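Local coordinates for alpha-ketoglutarate-dependent non-heme iron oxygenase EasH (Aspergillus japonicus, PDB 5M0T), which is an iron(II)- and 2-oxoglutarate-dependent oxygenase that takes part in the biosynthesis of the ergot alkaloid cycloclavine, at residues I15-V27 / N93-F105. Sequence-based numbering, arbitrary orientation.
Sequences IPRSAGDEAIFQV and NDELLHGLCKRLF. With ZN (zinc ion), chain F.
Asp21, in the first turn of helix 21-27, packs as a knob among Leu96, Gly99, Leu100 and Arg103 of helix 95-105. Gly99 has no side chain, which leaves room for the carboxylate; Asp21 OD1 lies 3.7 Å from Gly99 CA. Asp21 OD1 accepts from both NE and NH2 of Arg103, at 3.0 and 2.8 Å, in a side-on salt bridge whose donors approach from one face of the carboxylate, well above its plane. Inward from this pair, toward the sheet, the contact is tight and apolar. Leu100 CD2 packs 3.8 Å from Ile24 CG2, while Leu96 CD1 reaches Ile24 CD1 and the CB of Asp21. Phe25, its CG anti to the backbone N (chi1 -171°), lays its ring against the aliphatic stem of Arg103, with Arg103 CB 3.7 Å from the Phe25 ring centroid, over one face in a CH-pi contact, and Leu104 CD1 meets the ring edge.

The outer side is looser and polar. There Glu22 holds a zinc ion through OE1 and OE2, two waters filling further positions, and its CG lies over one face of the Arg103 guanidinium. At the other end Arg17 reaches out in an extended chain past Leu96 and grips Asp94 end-on, Arg17 NH2 lying 2.8 Å from Asp94 OD2. Asp94 OD1 also caps helix 95-105 by accepting from Leu97 N, so one carboxylate serves both helix end and salt bridge. Helices 21-27 and 95-105 cross at -49°; Ile24 packs on Val34 and Leu100 on Phe155, so both helices lie on the main sheet of the double-stranded beta-helix (jelly-roll, cupin) core of PhyH-family oxygenases.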
ATOM      1  N   ILE A  15     -20.425  -2.426 -24.633  1.00 45.77           N
ATOM      2  CA  ILE A  15     -21.587  -2.858 -23.844  1.00 51.26           C
ATOM      3  C   ILE A  15     -22.149  -1.657 -23.072  1.00 47.46           C
ATOM      4  O   ILE A  15     -21.393  -0.876 -22.499  1.00 40.98           O
ATOM      5  CB  ILE A  15     -21.207  -4.046 -22.907  1.00 53.62           C
ATOM      6  CG1 ILE A  15     -22.432  -4.813 -22.437  1.00 59.77           C
ATOM      7  CG2 ILE A  15     -20.384  -3.581 -21.738  1.00 56.98           C
ATOM      8  CD1 ILE A  15     -22.071  -6.056 -21.647  1.00 63.70           C
ATOM      9  N   PRO A  16     -23.482  -1.483 -23.078  1.00 46.05           N
ATOM     10  CA  PRO A  16     -24.048  -0.321 -22.372  1.00 45.56           C
ATOM     11  C   PRO A  16     -23.950  -0.426 -20.852  1.00 43.85           C
ATOM     12  O   PRO A  16     -23.989  -1.532 -20.299  1.00 41.53           O
ATOM     13  CB  PRO A  16     -25.514  -0.313 -22.828  1.00 48.18           C
ATOM     14  CG  PRO A  16     -25.798  -1.711 -23.261  1.00 49.16           C
ATOM     15  CD  PRO A  16     -24.513  -2.248 -23.804  1.00 47.27           C
ATOM     16  N   ARG A  17     -23.823   0.725 -20.194  1.00 42.54           N
ATOM     17  CA  ARG A  17     -23.803   0.820 -18.725  1.00 43.61           C
ATOM     18  C   ARG A  17     -25.010   0.114 -18.063  1.00 44.56           C
ATOM     19  O   ARG A  17     -24.887  -0.498 -17.010  1.00 44.28           O
ATOM     20  CB  ARG A  17     -23.789   2.299 -18.322  1.00 47.32           C
ATOM     21  CG  ARG A  17     -23.612   2.553 -16.838  1.00 49.32           C
ATOM     22  CD  ARG A  17     -24.067   3.936 -16.402  1.00 49.77           C
ATOM     23  NE  ARG A  17     -24.164   3.925 -14.950  1.00 50.18           N
ATOM     24  CZ  ARG A  17     -23.160   4.085 -14.089  1.00 47.86           C
ATOM     25  NH1 ARG A  17     -21.924   4.330 -14.488  1.00 47.00           N
ATOM     26  NH2 ARG A  17     -23.427   4.016 -12.788  1.00 51.45           N
ATOM     27  N   SER A  18     -26.163   0.190 -18.715  1.00 46.40           N
ATOM     28  CA  SER A  18     -27.394  -0.424 -18.226  1.00 48.65           C
ATOM     29  C   SER A  18     -27.398  -1.970 -18.189  1.00 48.74           C
ATOM     30  O   SER A  18     -28.296  -2.565 -17.567  1.00 47.13           O
ATOM     31  CB  SER A  18     -28.557   0.055 -19.084  1.00 51.06           C
ATOM     32  OG  SER A  18     -28.386  -0.395 -20.418  1.00 52.85           O
ATOM     33  N   ALA A  19     -26.435  -2.614 -18.861  1.00 45.80           N
ATOM     34  CA  ALA A  19     -26.323  -4.074 -18.849  1.00 46.62           C
ATOM     35  C   ALA A  19     -25.921  -4.618 -17.475  1.00 46.03           C
ATOM     36  O   ALA A  19     -26.217  -5.774 -17.133  1.00 47.23           O
ATOM     37  CB  ALA A  19     -25.352  -4.544 -19.913  1.00 44.30           C
ATOM     38  N   GLY A  20     -25.271  -3.772 -16.680  1.00 43.83           N
ATOM     39  CA  GLY A  20     -24.997  -4.085 -15.287  1.00 44.92           C
ATOM     40  C   GLY A  20     -23.613  -4.688 -15.147  1.00 42.00           C
ATOM     41  O   GLY A  20     -22.967  -5.019 -16.138  1.00 37.67           O
ATOM     42  N   ASP A  21     -23.195  -4.861 -13.899  1.00 42.04           N
ATOM     43  CA  ASP A  21     -21.839  -5.284 -13.581  1.00 42.18           C
ATOM     44  C   ASP A  21     -21.510  -6.738 -13.926  1.00 42.71           C
ATOM     45  O   ASP A  21     -20.382  -7.012 -14.339  1.00 43.36           O
ATOM     46  CB  ASP A  21     -21.458  -4.957 -12.126  1.00 46.24           C
ATOM     47  CG  ASP A  21     -22.460  -5.467 -11.095  1.00 50.20           C
ATOM     48  OD1 ASP A  21     -22.021  -6.078 -10.085  1.00 49.30           O
ATOM     49  OD2 ASP A  21     -23.666  -5.193 -11.290  1.00 55.86           O
ATOM     50  N   GLU A  22     -22.479  -7.651 -13.801  1.00 41.38           N
ATOM     51  CA  GLU A  22     -22.250  -9.059 -14.133  1.00 41.69           C
ATOM     52  C   GLU A  22     -21.864  -9.225 -15.611  1.00 39.22           C
ATOM     53  O   GLU A  22     -20.880  -9.869 -15.942  1.00 37.25           O
ATOM     54  CB  GLU A  22     -23.478  -9.923 -13.827  1.00 47.22           C
ATOM     55  CG  GLU A  22     -23.866  -9.990 -12.360  1.00 52.19           C
ATOM     56  CD  GLU A  22     -24.867  -8.918 -11.906  1.00 61.51           C
ATOM     57  OE1 GLU A  22     -25.044  -7.861 -12.563  1.00 63.35           O
ATOM     58  OE2 GLU A  22     -25.511  -9.114 -10.848  1.00 74.67           O
ATOM     59  N   ALA A  23     -22.656  -8.633 -16.493  1.00 39.88           N
ATOM     60  CA  ALA A  23     -22.423  -8.720 -17.927  1.00 40.61           C
ATOM     61  C   ALA A  23     -21.125  -8.031 -18.319  1.00 38.60           C
ATOM     62  O   ALA A  23     -20.386  -8.542 -19.134  1.00 40.07           O
ATOM     63  CB  ALA A  23     -23.595  -8.125 -18.680  1.00 41.93           C
ATOM     64  N   ILE A  24     -20.841  -6.887 -17.713  1.00 38.60           N
ATOM     65  CA  ILE A  24     -19.604  -6.148 -17.989  1.00 38.19           C
ATOM     66  C   ILE A  24     -18.386  -6.908 -17.452  1.00 38.19           C
ATOM     67  O   ILE A  24     -17.339  -6.990 -18.137  1.00 34.32           O
ATOM     68  CB  ILE A  24     -19.672  -4.712 -17.419  1.00 38.94           C
ATOM     69  CG1 ILE A  24     -20.753  -3.932 -18.176  1.00 43.19           C
ATOM     70  CG2 ILE A  24     -18.323  -4.002 -17.543  1.00 38.01           C
ATOM     71  CD1 ILE A  24     -21.169  -2.631 -17.550  1.00 44.77           C
ATOM     72  N   PHE A  25     -18.527  -7.480 -16.253  1.00 36.45           N
ATOM     73  CA  PHE A  25     -17.450  -8.254 -15.669  1.00 37.73           C
ATOM     74  C   PHE A  25     -17.077  -9.478 -16.490  1.00 40.08           C
ATOM     75  O   PHE A  25     -15.896  -9.839 -16.546  1.00 40.09           O
ATOM     76  CB  PHE A  25     -17.734  -8.669 -14.226  1.00 37.76           C
ATOM     77  CG  PHE A  25     -16.529  -9.290 -13.548  1.00 37.04           C
ATOM     78  CD1 PHE A  25     -15.401  -8.509 -13.279  1.00 35.00           C
ATOM     79  CD2 PHE A  25     -16.506 -10.641 -13.217  1.00 36.48           C
ATOM     80  CE1 PHE A  25     -14.284  -9.061 -12.679  1.00 35.84           C
ATOM     81  CE2 PHE A  25     -15.397 -11.200 -12.614  1.00 37.07           C
ATOM     82  CZ  PHE A  25     -14.274 -10.413 -12.349  1.00 37.94           C
ATOM     83  N   GLN A  26     -18.065 -10.095 -17.131  1.00 39.78           N
ATOM     84  CA  GLN A  26     -17.828 -11.280 -17.949  1.00 42.80           C
ATOM     85  C   GLN A  26     -16.940 -10.973 -19.169  1.00 40.34           C
ATOM     86  O   GLN A  26     -15.990 -11.702 -19.426  1.00 37.32           O
ATOM     87  CB  GLN A  26     -19.146 -11.890 -18.388  1.00 44.17           C
ATOM     88  CG  GLN A  26     -19.015 -13.254 -19.018  1.00 52.76           C
ATOM     89  CD  GLN A  26     -20.368 -13.839 -19.425  1.00 58.93           C
ATOM     90  OE1 GLN A  26     -21.362 -13.731 -18.702  1.00 60.49           O
ATOM     91  NE2 GLN A  26     -20.402 -14.471 -20.590  1.00 61.76           N
ATOM     92  N   VAL A  27     -17.254  -9.899 -19.899  1.00 37.81           N
ATOM     93  CA  VAL A  27     -16.423  -9.481 -21.033  1.00 39.11           C
ATOM     94  C   VAL A  27     -15.002  -9.111 -20.557  1.00 39.22           C
ATOM     95  O   VAL A  27     -14.021  -9.412 -21.230  1.00 39.55           O
ATOM     96  CB  VAL A  27     -17.037  -8.299 -21.829  1.00 39.57           C
ATOM     97  CG1 VAL A  27     -16.122  -7.901 -22.990  1.00 39.97           C
ATOM     98  CG2 VAL A  27     -18.413  -8.667 -22.366  1.00 39.58           C
ATOM     99  N   ASN A  93     -18.962   7.179  -5.334  1.00 50.78           N
ATOM    100  CA  ASN A  93     -20.117   6.410  -4.865  1.00 51.65           C
ATOM    101  C   ASN A  93     -20.861   5.666  -5.978  1.00 53.08           C
ATOM    102  O   ASN A  93     -21.963   5.168  -5.759  1.00 54.03           O
ATOM    103  CB  ASN A  93     -21.086   7.356  -4.166  1.00 52.52           C
ATOM    104  CG  ASN A  93     -20.504   7.941  -2.910  1.00 52.27           C
ATOM    105  OD1 ASN A  93     -20.295   7.221  -1.914  1.00 50.95           O
ATOM    106  ND2 ASN A  93     -20.232   9.244  -2.936  1.00 53.49           N
ATOM    107  N   ASP A  94     -20.280   5.584  -7.169  1.00 52.39           N
ATOM    108  CA  ASP A  94     -20.965   4.972  -8.308  1.00 54.63           C
ATOM    109  C   ASP A  94     -21.143   3.454  -8.121  1.00 53.88           C
ATOM    110  O   ASP A  94     -20.167   2.715  -7.995  1.00 52.52           O
ATOM    111  CB  ASP A  94     -20.193   5.240  -9.600  1.00 57.57           C
ATOM    112  CG  ASP A  94     -20.997   4.913 -10.831  1.00 63.04           C
ATOM    113  OD1 ASP A  94     -20.725   3.885 -11.478  1.00 63.07           O
ATOM    114  OD2 ASP A  94     -21.939   5.667 -11.147  1.00 80.97           O
ATOM    115  N   GLU A  95     -22.397   3.004  -8.124  1.00 52.82           N
ATOM    116  CA  GLU A  95     -22.716   1.586  -7.948  1.00 51.91           C
ATOM    117  C   GLU A  95     -22.098   0.659  -8.980  1.00 47.05           C
ATOM    118  O   GLU A  95     -21.703  -0.439  -8.631  1.00 44.28           O
ATOM    119  CB  GLU A  95     -24.233   1.371  -7.864  1.00 56.83           C
ATOM    120  CG  GLU A  95     -24.721   1.658  -6.447  1.00 61.23           C
ATOM    121  CD  GLU A  95     -26.176   2.078  -6.334  1.00 64.41           C
ATOM    122  OE1 GLU A  95     -26.559   3.097  -6.945  1.00 66.64           O
ATOM    123  OE2 GLU A  95     -26.929   1.413  -5.586  1.00 72.33           O
ATOM    124  N   LEU A  96     -21.999   1.083 -10.233  1.00 46.12           N
ATOM    125  CA  LEU A  96     -21.362   0.244 -11.243  1.00 45.36           C
ATOM    126  C   LEU A  96     -19.849   0.083 -10.973  1.00 44.45           C
ATOM    127  O   LEU A  96     -19.324  -1.023 -11.046  1.00 43.94           O
ATOM    128  CB  LEU A  96     -21.613   0.768 -12.664  1.00 45.69           C
ATOM    129  CG  LEU A  96     -20.923  -0.037 -13.770  1.00 44.69           C
ATOM    130  CD1 LEU A  96     -21.404  -1.473 -13.736  1.00 46.09           C
ATOM    131  CD2 LEU A  96     -21.172   0.566 -15.134  1.00 44.41           C
ATOM    132  N   LEU A  97     -19.169   1.179 -10.655  1.00 45.01           N
ATOM    133  CA  LEU A  97     -17.751   1.123 -10.310  1.00 44.67           C
ATOM    134  C   LEU A  97     -17.516   0.142  -9.163  1.00 43.28           C
ATOM    135  O   LEU A  97     -16.655  -0.717  -9.236  1.00 43.16           O
ATOM    136  CB  LEU A  97     -17.227   2.517  -9.938  1.00 46.10           C
ATOM    137  CG  LEU A  97     -15.737   2.705  -9.606  1.00 46.65           C
ATOM    138  CD1 LEU A  97     -15.243   4.068 -10.105  1.00 47.76           C
ATOM    139  CD2 LEU A  97     -15.453   2.536  -8.120  1.00 46.92           C
ATOM    140  N   HIS A  98     -18.303   0.273  -8.112  1.00 45.04           N
ATOM    141  CA  HIS A  98     -18.138  -0.568  -6.939  1.00 45.39           C
ATOM    142  C   HIS A  98     -18.508  -2.028  -7.180  1.00 44.04           C
ATOM    143  O   HIS A  98     -17.855  -2.909  -6.647  1.00 42.75           O
ATOM    144  CB  HIS A  98     -18.915   0.012  -5.766  1.00 48.76           C
ATOM    145  CG  HIS A  98     -18.299   1.250  -5.221  1.00 50.02           C
ATOM    146  ND1 HIS A  98     -17.121   1.231  -4.511  1.00 50.52           N
ATOM    147  CD2 HIS A  98     -18.666   2.546  -5.312  1.00 53.05           C
ATOM    148  CE1 HIS A  98     -16.794   2.463  -4.170  1.00 50.01           C
ATOM    149  NE2 HIS A  98     -17.714   3.278  -4.646  1.00 52.58           N
ATOM    150  N   GLY A  99     -19.527  -2.289  -7.992  1.00 44.50           N
ATOM    151  CA  GLY A  99     -19.882  -3.670  -8.350  1.00 44.19           C
ATOM    152  C   GLY A  99     -18.748  -4.395  -9.060  1.00 41.98           C
ATOM    153  O   GLY A  99     -18.453  -5.542  -8.746  1.00 40.45           O
ATOM    154  N   LEU A 100     -18.111  -3.704 -10.003  1.00 39.74           N
ATOM    155  CA  LEU A 100     -16.993  -4.260 -10.767  1.00 38.48           C
ATOM    156  C   LEU A 100     -15.742  -4.457  -9.913  1.00 38.00           C
ATOM    157  O   LEU A 100     -15.069  -5.489 -10.035  1.00 37.72           O
ATOM    158  CB  LEU A 100     -16.669  -3.379 -11.977  1.00 37.55           C
ATOM    159  CG  LEU A 100     -17.734  -3.372 -13.068  1.00 38.46           C
ATOM    160  CD1 LEU A 100     -17.611  -2.152 -13.971  1.00 38.29           C
ATOM    161  CD2 LEU A 100     -17.677  -4.637 -13.887  1.00 38.57           C
ATOM    162  N   CYS A 101     -15.443  -3.490  -9.046  1.00 37.30           N
ATOM    163  CA  CYS A 101     -14.310  -3.615  -8.125  1.00 36.76           C
ATOM    164  C   CYS A 101     -14.495  -4.774  -7.132  1.00 38.33           C
ATOM    165  O   CYS A 101     -13.543  -5.511  -6.873  1.00 35.68           O
ATOM    166  CB  CYS A 101     -14.058  -2.304  -7.385  1.00 36.34           C
ATOM    167  SG  CYS A 101     -13.470  -0.957  -8.453  1.00 35.33           S
ATOM    168  N   LYS A 102     -15.707  -4.934  -6.589  1.00 39.66           N
ATOM    169  CA  LYS A 102     -15.989  -6.048  -5.686  1.00 42.36           C
ATOM    170  C   LYS A 102     -15.744  -7.392  -6.356  1.00 41.08           C
ATOM    171  O   LYS A 102     -15.205  -8.290  -5.739  1.00 39.65           O
ATOM    172  CB  LYS A 102     -17.426  -6.005  -5.161  1.00 47.53           C
ATOM    173  CG  LYS A 102     -17.643  -4.981  -4.060  1.00 52.98           C
ATOM    174  CD  LYS A 102     -19.081  -5.001  -3.566  1.00 57.43           C
ATOM    175  CE  LYS A 102     -19.432  -3.728  -2.820  1.00 63.42           C
ATOM    176  NZ  LYS A 102     -20.912  -3.574  -2.813  1.00 71.42           N
ATOM    177  N   ARG A 103     -16.128  -7.514  -7.622  1.00 41.33           N
ATOM    178  CA  ARG A 103     -15.912  -8.744  -8.369  1.00 42.78           C
ATOM    179  C   ARG A 103     -14.446  -8.982  -8.730  1.00 39.82           C
ATOM    180  O   ARG A 103     -13.986 -10.103  -8.656  1.00 39.70           O
ATOM    181  CB  ARG A 103     -16.756  -8.762  -9.634  1.00 45.84           C
ATOM    182  CG  ARG A 103     -18.197  -9.123  -9.370  1.00 50.21           C
ATOM    183  CD  ARG A 103     -19.040  -8.998 -10.621  1.00 55.26           C
ATOM    184  NE  ARG A 103     -20.380  -8.546 -10.280  1.00 61.55           N
ATOM    185  CZ  ARG A 103     -21.302  -9.302  -9.688  1.00 68.44           C
ATOM    186  NH1 ARG A 103     -21.080 -10.591  -9.396  1.00 66.71           N
ATOM    187  NH2 ARG A 103     -22.485  -8.760  -9.408  1.00 73.51           N
ATOM    188  N   LEU A 104     -13.731  -7.945  -9.150  1.00 37.63           N
ATOM    189  CA  LEU A 104     -12.318  -8.110  -9.520  1.00 36.37           C
ATOM    190  C   LEU A 104     -11.448  -8.400  -8.296  1.00 35.67           C
ATOM    191  O   LEU A 104     -10.655  -9.351  -8.300  1.00 34.81           O
ATOM    192  CB  LEU A 104     -11.787  -6.896 -10.272  1.00 34.78           C
ATOM    193  CG  LEU A 104     -10.437  -7.120 -10.977  1.00 34.65           C
ATOM    194  CD1 LEU A 104     -10.573  -8.073 -12.159  1.00 34.35           C
ATOM    195  CD2 LEU A 104      -9.870  -5.767 -11.421  1.00 33.57           C
ATOM    196  N   PHE A 105     -11.625  -7.599  -7.249  1.00 34.87           N
ATOM    197  CA  PHE A 105     -10.730  -7.617  -6.099  1.00 35.11           C
ATOM    198  C   PHE A 105     -11.164  -8.501  -4.937  1.00 36.39           C
ATOM    199  O   PHE A 105     -10.326  -8.921  -4.144  1.00 37.78           O
ATOM    200  CB  PHE A 105     -10.506  -6.186  -5.607  1.00 34.23           C
ATOM    201  CG  PHE A 105      -9.891  -5.286  -6.636  1.00 33.14           C
ATOM    202  CD1 PHE A 105      -8.664  -5.585  -7.189  1.00 32.63           C
ATOM    203  CD2 PHE A 105     -10.533  -4.132  -7.041  1.00 33.02           C
ATOM    204  CE1 PHE A 105      -8.082  -4.746  -8.138  1.00 32.28           C
ATOM    205  CE2 PHE A 105      -9.953  -3.288  -7.986  1.00 33.07           C
ATOM    206  CZ  PHE A 105      -8.725  -3.595  -8.542  1.00 31.81           C
TER
HETATM  207 ZN    ZN F 304     -26.422  -7.337 -11.155  1.00 65.98          ZN
HETATM  208  O   HOH W   1     -25.674  -5.950  -9.919  0.50 30.86           O
HETATM  209  O   HOH W   2     -27.838  -8.681 -11.570  1.00 50.18           O